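Long-range contact in Ras-associated and pleckstrin homology domains-containing protein 1 (Homo sapiens, PDB 4GN1), which mediates localized membrane signals, is implicated in regulating lamellipodial dynamics, targets EVL and VASP to the leading edge, and negatively regulates cell adhesion: residues L45-E59 with Q80-Y92. Numbering follows the deposited sequence.
Sequences LDWSLVETVSELQME and QNKLIFMERIEKY
W47 to T52 pairs antiparallel with K82 to E87 in the ubiquitin-like sheet of the Ras-associating domain, V50 and I84 exchanging both backbone bonds at the middle. L49, L83 and F85 share one face, where bulky apolar side chains suit a core against which helix 28-39 packs; W47 lies at its edge, against M36 of that helix. The W47 six-membered ring and the F85 ring lie near parallel but slid apart, planes at 16°, with W47 CE3 3.5 Å from F85 CZ. Above W47, CG of E87 sits 3.6 Å from the centroid of the six-membered ring, a CH-pi contact, and the E87 carboxylate stacks almost flat beyond it.

R88, just past the strand, runs along S48 and V50 on the opposite face. Its CB rests 3.6 Å from S48 OG, and its CG touches both S48 CB and V50 CG2. Bends at chi2 and chi3 (-68° and -65°) then carry the guanidinium across V50 to E59, and a long, flexible arginine suits this span. R88 NH1 donates to E59 OE2 at 2.6 Å, in the guanidinium plane but from above the carboxylate; NH2 reaches the same oxygen only weakly. R88 NE meets E90 OE2 at 2.7 Å, and these two salt bridges form a network that fixes the guanidinium's rotation.

At the far end, N81 uses its amide as a backbone mimic, OD1 accepting from S54 N. The K91 chain leaves extended, passes S48 OG with CD and CE, and turns at chi3; while also paired with D64, K91 NZ hydrogen-bonds W47 O at 2.8 Å.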
ATOM      1  N   LEU A  45      12.977 -10.968   3.990  1.00 33.14           N
ATOM      2  CA  LEU A  45      12.261 -10.229   2.986  1.00 31.91           C
ATOM      3  C   LEU A  45      11.164  -9.360   3.631  1.00 31.03           C
ATOM      4  O   LEU A  45      10.681  -8.431   2.980  1.00 30.58           O
ATOM      5  CB  LEU A  45      11.641 -11.219   1.984  1.00 33.15           C
ATOM      6  CG  LEU A  45      10.319 -11.931   2.329  1.00 32.91           C
ATOM      7  CD1 LEU A  45       9.792 -12.638   1.097  1.00 35.56           C
ATOM      8  CD2 LEU A  45      10.423 -12.912   3.484  1.00 33.06           C
ATOM      9  N   ASP A  46      10.791  -9.670   4.885  1.00 28.94           N
ATOM     10  CA  ASP A  46       9.734  -8.957   5.629  1.00 27.87           C
ATOM     11  C   ASP A  46      10.129  -7.656   6.352  1.00 25.68           C
ATOM     12  O   ASP A  46       9.244  -6.903   6.804  1.00 23.99           O
ATOM     13  CB  ASP A  46       9.055  -9.886   6.627  1.00 31.05           C
ATOM     14  CG  ASP A  46       8.174 -10.922   5.949  1.00 34.79           C
ATOM     15  OD1 ASP A  46       7.445 -10.578   4.982  1.00 38.14           O
ATOM     16  OD2 ASP A  46       8.208 -12.086   6.386  1.00 35.68           O
ATOM     17  N   TRP A  47      11.433  -7.406   6.479  1.00 23.52           N
ATOM     18  CA  TRP A  47      11.900  -6.109   6.969  1.00 21.95           C
ATOM     19  C   TRP A  47      11.465  -5.034   6.030  1.00 20.79           C
ATOM     20  O   TRP A  47      11.627  -5.149   4.819  1.00 22.15           O
ATOM     21  CB  TRP A  47      13.411  -6.088   7.209  1.00 21.30           C
ATOM     22  CG  TRP A  47      13.756  -6.939   8.405  1.00 22.34           C
ATOM     23  CD1 TRP A  47      14.278  -8.225   8.403  1.00 23.42           C
ATOM     24  CD2 TRP A  47      13.537  -6.623   9.822  1.00 22.35           C
ATOM     25  NE1 TRP A  47      14.417  -8.703   9.689  1.00 24.34           N
ATOM     26  CE2 TRP A  47      13.999  -7.794  10.582  1.00 23.56           C
ATOM     27  CE3 TRP A  47      13.049  -5.522  10.513  1.00 21.81           C
ATOM     28  CZ2 TRP A  47      13.954  -7.842  11.966  1.00 24.33           C
ATOM     29  CZ3 TRP A  47      13.014  -5.576  11.914  1.00 22.96           C
ATOM     30  CH2 TRP A  47      13.458  -6.709  12.622  1.00 24.16           C
ATOM     31  N   SER A  48      10.877  -3.986   6.583  1.00 19.22           N
ATOM     32  CA  SER A  48      10.213  -2.986   5.786  1.00 17.90           C
ATOM     33  C   SER A  48      10.560  -1.589   6.257  1.00 16.57           C
ATOM     34  O   SER A  48      10.925  -1.370   7.409  1.00 16.41           O
ATOM     35  CB  SER A  48       8.699  -3.187   5.883  1.00 18.91           C
ATOM     36  OG  SER A  48       8.312  -4.471   5.387  1.00 20.84           O
ATOM     37  N   LEU A  49      10.433  -0.643   5.353  1.00 15.49           N
ATOM     38  CA  LEU A  49      10.553   0.741   5.713  1.00 15.30           C
ATOM     39  C   LEU A  49       9.177   1.327   5.509  1.00 15.79           C
ATOM     40  O   LEU A  49       8.552   1.192   4.432  1.00 15.43           O
ATOM     41  CB  LEU A  49      11.594   1.453   4.859  1.00 14.45           C
ATOM     42  CG  LEU A  49      12.127   2.778   5.409  1.00 14.57           C
ATOM     43  CD1 LEU A  49      12.946   2.638   6.701  1.00 14.61           C
ATOM     44  CD2 LEU A  49      12.957   3.459   4.333  1.00 14.02           C
ATOM     45  N   VAL A  50       8.701   1.957   6.570  1.00 16.33           N
ATOM     46  CA  VAL A  50       7.350   2.449   6.644  1.00 16.60           C
ATOM     47  C   VAL A  50       7.427   3.956   6.880  1.00 17.14           C
ATOM     48  O   VAL A  50       8.239   4.410   7.703  1.00 16.65           O
ATOM     49  CB  VAL A  50       6.647   1.766   7.836  1.00 17.33           C
ATOM     50  CG1 VAL A  50       5.235   2.296   8.026  1.00 17.42           C
ATOM     51  CG2 VAL A  50       6.669   0.244   7.684  1.00 16.79           C
ATOM     52  N   GLU A  51       6.608   4.732   6.161  1.00 17.88           N
ATOM     53  CA  GLU A  51       6.482   6.174   6.463  1.00 18.68           C
ATOM     54  C   GLU A  51       5.125   6.461   7.075  1.00 19.46           C
ATOM     55  O   GLU A  51       4.132   5.835   6.682  1.00 19.74           O
ATOM     56  CB  GLU A  51       6.746   7.073   5.228  1.00 19.32           C
ATOM     57  CG  GLU A  51       5.675   7.079   4.139  1.00 19.98           C
ATOM     58  CD  GLU A  51       6.009   7.977   2.954  1.00 20.21           C
ATOM     59  OE1 GLU A  51       5.498   7.721   1.855  1.00 21.39           O
ATOM     60  OE2 GLU A  51       6.788   8.935   3.089  1.00 21.50           O
ATOM     61  N   THR A  52       5.083   7.352   8.063  1.00 19.19           N
ATOM     62  CA  THR A  52       3.808   7.873   8.506  1.00 20.47           C
ATOM     63  C   THR A  52       3.622   9.245   7.864  1.00 20.93           C
ATOM     64  O   THR A  52       4.610   9.969   7.659  1.00 21.44           O
ATOM     65  CB  THR A  52       3.678   8.007  10.050  1.00 21.71           C
ATOM     66  OG1 THR A  52       4.559   9.041  10.531  1.00 22.49           O
ATOM     67  CG2 THR A  52       3.920   6.665  10.778  1.00 20.34           C
ATOM     68  N   VAL A  53       2.380   9.577   7.502  1.00 21.14           N
ATOM     69  CA  VAL A  53       2.032  10.949   7.143  1.00 21.81           C
ATOM     70  C   VAL A  53       1.314  11.514   8.347  1.00 23.50           C
ATOM     71  O   VAL A  53       0.179  11.148   8.656  1.00 23.73           O
ATOM     72  CB  VAL A  53       1.205  11.056   5.852  1.00 22.01           C
ATOM     73  CG1 VAL A  53       0.910  12.513   5.548  1.00 22.48           C
ATOM     74  CG2 VAL A  53       1.978  10.451   4.683  1.00 20.55           C
ATOM     75  N   SER A  54       2.029  12.378   9.059  1.00 25.13           N
ATOM     76  CA  SER A  54       1.674  12.764  10.413  1.00 27.13           C
ATOM     77  C   SER A  54       0.411  13.621  10.514  1.00 29.36           C
ATOM     78  O   SER A  54      -0.382  13.429  11.425  1.00 31.10           O
ATOM     79  CB  SER A  54       2.847  13.488  11.058  1.00 28.51           C
ATOM     80  OG  SER A  54       2.677  13.491  12.455  1.00 32.58           O
ATOM     81  N   GLU A  55       0.238  14.561   9.586  1.00 30.01           N
ATOM     82  CA  GLU A  55      -0.958  15.392   9.489  1.00 31.64           C
ATOM     83  C   GLU A  55      -2.251  14.623   9.265  1.00 32.21           C
ATOM     84  O   GLU A  55      -3.352  15.149   9.507  1.00 35.45           O
ATOM     85  CB  GLU A  55      -0.792  16.366   8.330  1.00 32.91           C
ATOM     86  CG  GLU A  55      -0.322  17.741   8.756  1.00 35.78           C
ATOM     87  CD  GLU A  55      -1.359  18.431   9.626  1.00 38.15           C
ATOM     88  OE1 GLU A  55      -2.432  18.818   9.109  1.00 39.94           O
ATOM     89  OE2 GLU A  55      -1.109  18.571  10.836  1.00 39.50           O
ATOM     90  N   LEU A  56      -2.120  13.388   8.784  1.00 29.37           N
ATOM     91  CA  LEU A  56      -3.240  12.638   8.260  1.00 28.03           C
ATOM     92  C   LEU A  56      -3.366  11.280   8.916  1.00 27.49           C
ATOM     93  O   LEU A  56      -4.235  10.486   8.537  1.00 27.14           O
ATOM     94  CB  LEU A  56      -3.053  12.447   6.765  1.00 26.96           C
ATOM     95  CG  LEU A  56      -3.176  13.692   5.877  1.00 28.20           C
ATOM     96  CD1 LEU A  56      -2.792  13.378   4.429  1.00 27.07           C
ATOM     97  CD2 LEU A  56      -4.571  14.325   5.966  1.00 29.30           C
ATOM     98  N   GLN A  57      -2.485  11.009   9.881  1.00 26.46           N
ATOM     99  CA  GLN A  57      -2.558   9.810  10.710  1.00 26.32           C
ATOM    100  C   GLN A  57      -2.718   8.518   9.878  1.00 25.11           C
ATOM    101  O   GLN A  57      -3.621   7.715  10.091  1.00 25.57           O
ATOM    102  CB  GLN A  57      -3.662   9.971  11.771  1.00 28.42           C
ATOM    103  CG  GLN A  57      -3.406   9.251  13.086  1.00 29.35           C
ATOM    104  CD  GLN A  57      -4.525   9.463  14.105  1.00 32.22           C
ATOM    105  OE1 GLN A  57      -4.636  10.533  14.704  1.00 34.09           O
ATOM    106  NE2 GLN A  57      -5.357   8.442  14.304  1.00 31.97           N
ATOM    107  N   MET A  58      -1.819   8.321   8.929  1.00 23.36           N
ATOM    108  CA  MET A  58      -1.847   7.120   8.116  1.00 23.40           C
ATOM    109  C   MET A  58      -0.416   6.667   7.805  1.00 21.96           C
ATOM    110  O   MET A  58       0.551   7.354   8.145  1.00 21.80           O
ATOM    111  CB  MET A  58      -2.659   7.386   6.831  1.00 24.18           C
ATOM    112  CG  MET A  58      -2.057   8.490   5.981  1.00 24.29           C
ATOM    113  SD  MET A  58      -2.963   8.883   4.480  1.00 26.47           S
ATOM    114  CE  MET A  58      -4.198   9.999   5.134  1.00 27.06           C
ATOM    115  N   GLU A  59      -0.255   5.525   7.150  1.00 21.20           N
ATOM    116  CA  GLU A  59       1.099   5.054   6.908  1.00 20.60           C
ATOM    117  C   GLU A  59       1.164   4.127   5.714  1.00 19.58           C
ATOM    118  O   GLU A  59       0.175   3.478   5.391  1.00 19.95           O
ATOM    119  CB  GLU A  59       1.624   4.327   8.144  1.00 21.85           C
ATOM    120  CG  GLU A  59       0.906   3.017   8.401  1.00 24.06           C
ATOM    121  CD  GLU A  59       1.535   2.177   9.498  1.00 25.96           C
ATOM    122  OE1 GLU A  59       2.095   2.766  10.473  1.00 26.30           O
ATOM    123  OE2 GLU A  59       1.431   0.918   9.372  1.00 26.79           O
ATOM    124  N   GLN A  80       6.408  16.287  10.359  1.00 32.10           N
ATOM    125  CA  GLN A  80       6.554  15.443  11.530  1.00 33.04           C
ATOM    126  C   GLN A  80       6.350  13.981  11.127  1.00 31.26           C
ATOM    127  O   GLN A  80       6.113  13.113  11.978  1.00 30.14           O
ATOM    128  CB  GLN A  80       5.522  15.811  12.586  1.00 36.39           C
ATOM    129  CG  GLN A  80       5.310  17.293  12.809  1.00 38.93           C
ATOM    130  CD  GLN A  80       4.563  17.551  14.098  1.00 41.09           C
ATOM    131  OE1 GLN A  80       4.998  17.120  15.164  1.00 42.04           O
ATOM    132  NE2 GLN A  80       3.431  18.247  14.008  1.00 41.28           N
ATOM    133  N   ASN A  81       6.424  13.727   9.821  1.00 28.79           N
ATOM    134  CA  ASN A  81       6.433  12.370   9.296  1.00 27.42           C
ATOM    135  C   ASN A  81       7.588  11.554   9.895  1.00 26.80           C
ATOM    136  O   ASN A  81       8.664  12.088  10.155  1.00 26.69           O
ATOM    137  CB  ASN A  81       6.580  12.408   7.769  1.00 25.35           C
ATOM    138  CG  ASN A  81       5.350  12.965   7.072  1.00 24.33           C
ATOM    139  OD1 ASN A  81       4.307  13.201   7.698  1.00 23.26           O
ATOM    140  ND2 ASN A  81       5.470  13.164   5.763  1.00 21.91           N
ATOM    141  N   LYS A  82       7.362  10.265  10.093  1.00 25.70           N
ATOM    142  CA  LYS A  82       8.402   9.384  10.610  1.00 25.00           C
ATOM    143  C   LYS A  82       8.726   8.269   9.621  1.00 22.98           C
ATOM    144  O   LYS A  82       7.880   7.848   8.813  1.00 22.57           O
ATOM    145  CB  LYS A  82       7.959   8.751  11.927  1.00 26.60           C
ATOM    146  CG  LYS A  82       7.670   9.734  13.037  1.00 29.40           C
ATOM    147  CD  LYS A  82       7.321   8.977  14.310  1.00 32.69           C
ATOM    148  CE  LYS A  82       7.191   9.907  15.517  1.00 34.70           C
ATOM    149  NZ  LYS A  82       6.673   9.161  16.711  1.00 36.20           N
ATOM    150  N   LEU A  83       9.960   7.800   9.692  1.00 20.70           N
ATOM    151  CA  LEU A  83      10.364   6.605   9.008  1.00 18.60           C
ATOM    152  C   LEU A  83      10.431   5.535  10.071  1.00 18.78           C
ATOM    153  O   LEU A  83      10.876   5.796  11.199  1.00 18.86           O
ATOM    154  CB  LEU A  83      11.722   6.805   8.363  1.00 18.27           C
ATOM    155  CG  LEU A  83      11.831   7.020   6.845  1.00 18.48           C
ATOM    156  CD1 LEU A  83      10.593   7.628   6.202  1.00 18.11           C
ATOM    157  CD2 LEU A  83      13.075   7.803   6.470  1.00 17.92           C
ATOM    158  N   ILE A  84       9.965   4.338   9.724  1.00 17.90           N
ATOM    159  CA  ILE A  84       9.957   3.242  10.660  1.00 18.44           C
ATOM    160  C   ILE A  84      10.482   1.960  10.017  1.00 17.95           C
ATOM    161  O   ILE A  84       9.985   1.512   8.975  1.00 17.29           O
ATOM    162  CB  ILE A  84       8.550   2.987  11.254  1.00 18.88           C
ATOM    163  CG1 ILE A  84       7.885   4.299  11.666  1.00 19.69           C
ATOM    164  CG2 ILE A  84       8.649   2.044  12.448  1.00 19.74           C
ATOM    165  CD1 ILE A  84       6.557   4.150  12.392  1.00 20.77           C
ATOM    166  N   PHE A  85      11.462   1.361  10.688  1.00 18.18           N
ATOM    167  CA  PHE A  85      12.059   0.117  10.267  1.00 17.66           C
ATOM    168  C   PHE A  85      11.507  -0.995  11.135  1.00 18.63           C
ATOM    169  O   PHE A  85      11.811  -1.056  12.310  1.00 19.50           O
ATOM    170  CB  PHE A  85      13.569   0.223  10.409  1.00 17.28           C
ATOM    171  CG  PHE A  85      14.295  -1.056  10.167  1.00 17.03           C
ATOM    172  CD1 PHE A  85      14.355  -1.607   8.893  1.00 16.53           C
ATOM    173  CD2 PHE A  85      14.931  -1.693  11.198  1.00 17.52           C
ATOM    174  CE1 PHE A  85      15.045  -2.785   8.664  1.00 16.89           C
ATOM    175  CE2 PHE A  85      15.625  -2.871  10.980  1.00 18.05           C
ATOM    176  CZ  PHE A  85      15.685  -3.417   9.717  1.00 17.64           C
ATOM    177  N   MET A  86      10.667  -1.843  10.550  1.00 19.56           N
ATOM    178  CA  MET A  86      10.002  -2.960  11.253  1.00 21.62           C
ATOM    179  C   MET A  86       9.630  -4.070  10.271  1.00 21.39           C
ATOM    180  O   MET A  86       9.514  -3.837   9.081  1.00 20.93           O
ATOM    181  CB  MET A  86       8.719  -2.494  11.959  1.00 22.98           C
ATOM    182  CG  MET A  86       7.728  -1.775  11.047  1.00 23.93           C
ATOM    183  SD  MET A  86       6.334  -1.010  11.925  1.00 28.83           S
ATOM    184  CE  MET A  86       5.909  -2.354  13.049  1.00 25.20           C
ATOM    185  N   GLU A  87       9.444  -5.273  10.781  1.00 22.66           N
ATOM    186  CA  GLU A  87       8.944  -6.367   9.986  1.00 23.72           C
ATOM    187  C   GLU A  87       7.486  -6.126   9.689  1.00 23.84           C
ATOM    188  O   GLU A  87       6.690  -5.878  10.600  1.00 23.50           O
ATOM    189  CB  GLU A  87       9.044  -7.650  10.785  1.00 25.56           C
ATOM    190  CG  GLU A  87      10.341  -8.394  10.617  1.00 26.84           C
ATOM    191  CD  GLU A  87      10.550  -9.330  11.772  1.00 29.85           C
ATOM    192  OE1 GLU A  87      10.698 -10.535  11.524  1.00 29.72           O
ATOM    193  OE2 GLU A  87      10.531  -8.843  12.938  1.00 32.20           O
ATOM    194  N   ARG A  88       7.123  -6.179   8.420  1.00 24.50           N
ATOM    195  CA  ARG A  88       5.704  -6.125   8.062  1.00 25.61           C
ATOM    196  C   ARG A  88       5.354  -7.336   7.202  1.00 27.57           C
ATOM    197  O   ARG A  88       5.889  -7.503   6.106  1.00 29.74           O
ATOM    198  CB  ARG A  88       5.374  -4.804   7.358  1.00 23.29           C
ATOM    199  CG  ARG A  88       5.592  -3.554   8.226  1.00 22.62           C
ATOM    200  CD  ARG A  88       4.606  -3.445   9.382  1.00 22.17           C
ATOM    201  NE  ARG A  88       3.248  -3.265   8.877  1.00 22.06           N
ATOM    202  CZ  ARG A  88       2.577  -2.119   8.866  1.00 21.45           C
ATOM    203  NH1 ARG A  88       3.108  -1.024   9.387  1.00 20.68           N
ATOM    204  NH2 ARG A  88       1.347  -2.091   8.371  1.00 21.63           N
ATOM    205  N   ILE A  89       4.485  -8.208   7.691  1.00 30.41           N
ATOM    206  CA  ILE A  89       4.096  -9.370   6.850  1.00 31.30           C
ATOM    207  C   ILE A  89       3.268  -8.942   5.649  1.00 30.71           C
ATOM    208  O   ILE A  89       3.385  -9.546   4.588  1.00 31.66           O
ATOM    209  CB  ILE A  89       3.430 -10.531   7.635  1.00 32.61           C
ATOM    210  CG1 ILE A  89       2.052 -10.140   8.186  1.00 32.92           C
ATOM    211  CG2 ILE A  89       4.393 -11.035   8.717  1.00 33.36           C
ATOM    212  CD1 ILE A  89       1.360 -11.228   8.989  1.00 34.61           C
ATOM    213  N   GLU A  90       2.490  -7.869   5.805  1.00 29.46           N
ATOM    214  CA  GLU A  90       1.699  -7.328   4.708  1.00 29.76           C
ATOM    215  C   GLU A  90       2.493  -7.144   3.407  1.00 30.33           C
ATOM    216  O   GLU A  90       1.905  -7.226   2.328  1.00 30.68           O
ATOM    217  CB  GLU A  90       1.077  -5.970   5.059  1.00 29.72           C
ATOM    218  CG  GLU A  90       0.053  -5.956   6.165  1.00 31.01           C
ATOM    219  CD  GLU A  90       0.563  -5.296   7.434  1.00 31.95           C
ATOM    220  OE1 GLU A  90      -0.280  -4.844   8.230  1.00 34.81           O
ATOM    221  OE2 GLU A  90       1.788  -5.217   7.645  1.00 31.10           O
ATOM    222  N   LYS A  91       3.805  -6.876   3.489  1.00 29.41           N
ATOM    223  CA  LYS A  91       4.553  -6.471   2.275  1.00 27.31           C
ATOM    224  C   LYS A  91       4.586  -7.559   1.203  1.00 25.63           C
ATOM    225  O   LYS A  91       4.321  -7.290   0.038  1.00 25.08           O
ATOM    226  CB  LYS A  91       5.984  -5.953   2.585  1.00 27.11           C
ATOM    227  CG  LYS A  91       6.723  -5.471   1.328  1.00 28.10           C
ATOM    228  CD  LYS A  91       8.069  -4.777   1.593  1.00 30.33           C
ATOM    229  CE  LYS A  91       9.154  -5.729   2.134  1.00 28.63           C
ATOM    230  NZ  LYS A  91      10.470  -5.059   2.318  1.00 25.86           N
ATOM    231  N   TYR A  92       4.925  -8.778   1.591  1.00 25.08           N
ATOM    232  CA  TYR A  92       4.960  -9.860   0.612  1.00 26.30           C
ATOM    233  C   TYR A  92       3.942 -10.974   0.849  1.00 26.92           C
ATOM    234  O   TYR A  92       4.090 -12.075   0.312  1.00 28.27           O
ATOM    235  CB  TYR A  92       6.381 -10.414   0.454  1.00 25.80           C
ATOM    236  CG  TYR A  92       7.298  -9.396  -0.177  1.00 25.80           C
ATOM    237  CD1 TYR A  92       6.974  -8.801  -1.416  1.00 25.25           C
ATOM    238  CD2 TYR A  92       8.469  -8.996   0.461  1.00 24.72           C
ATOM    239  CE1 TYR A  92       7.799  -7.854  -1.991  1.00 24.21           C
ATOM    240  CE2 TYR A  92       9.298  -8.057  -0.110  1.00 24.22           C
ATOM    241  CZ  TYR A  92       8.961  -7.491  -1.332  1.00 24.24           C
ATOM    242  OH  TYR A  92       9.786  -6.545  -1.870  1.00 24.05           O
TER
HETATM  243  O   HOH W   1       2.226  15.314   7.819  1.00 33.99           O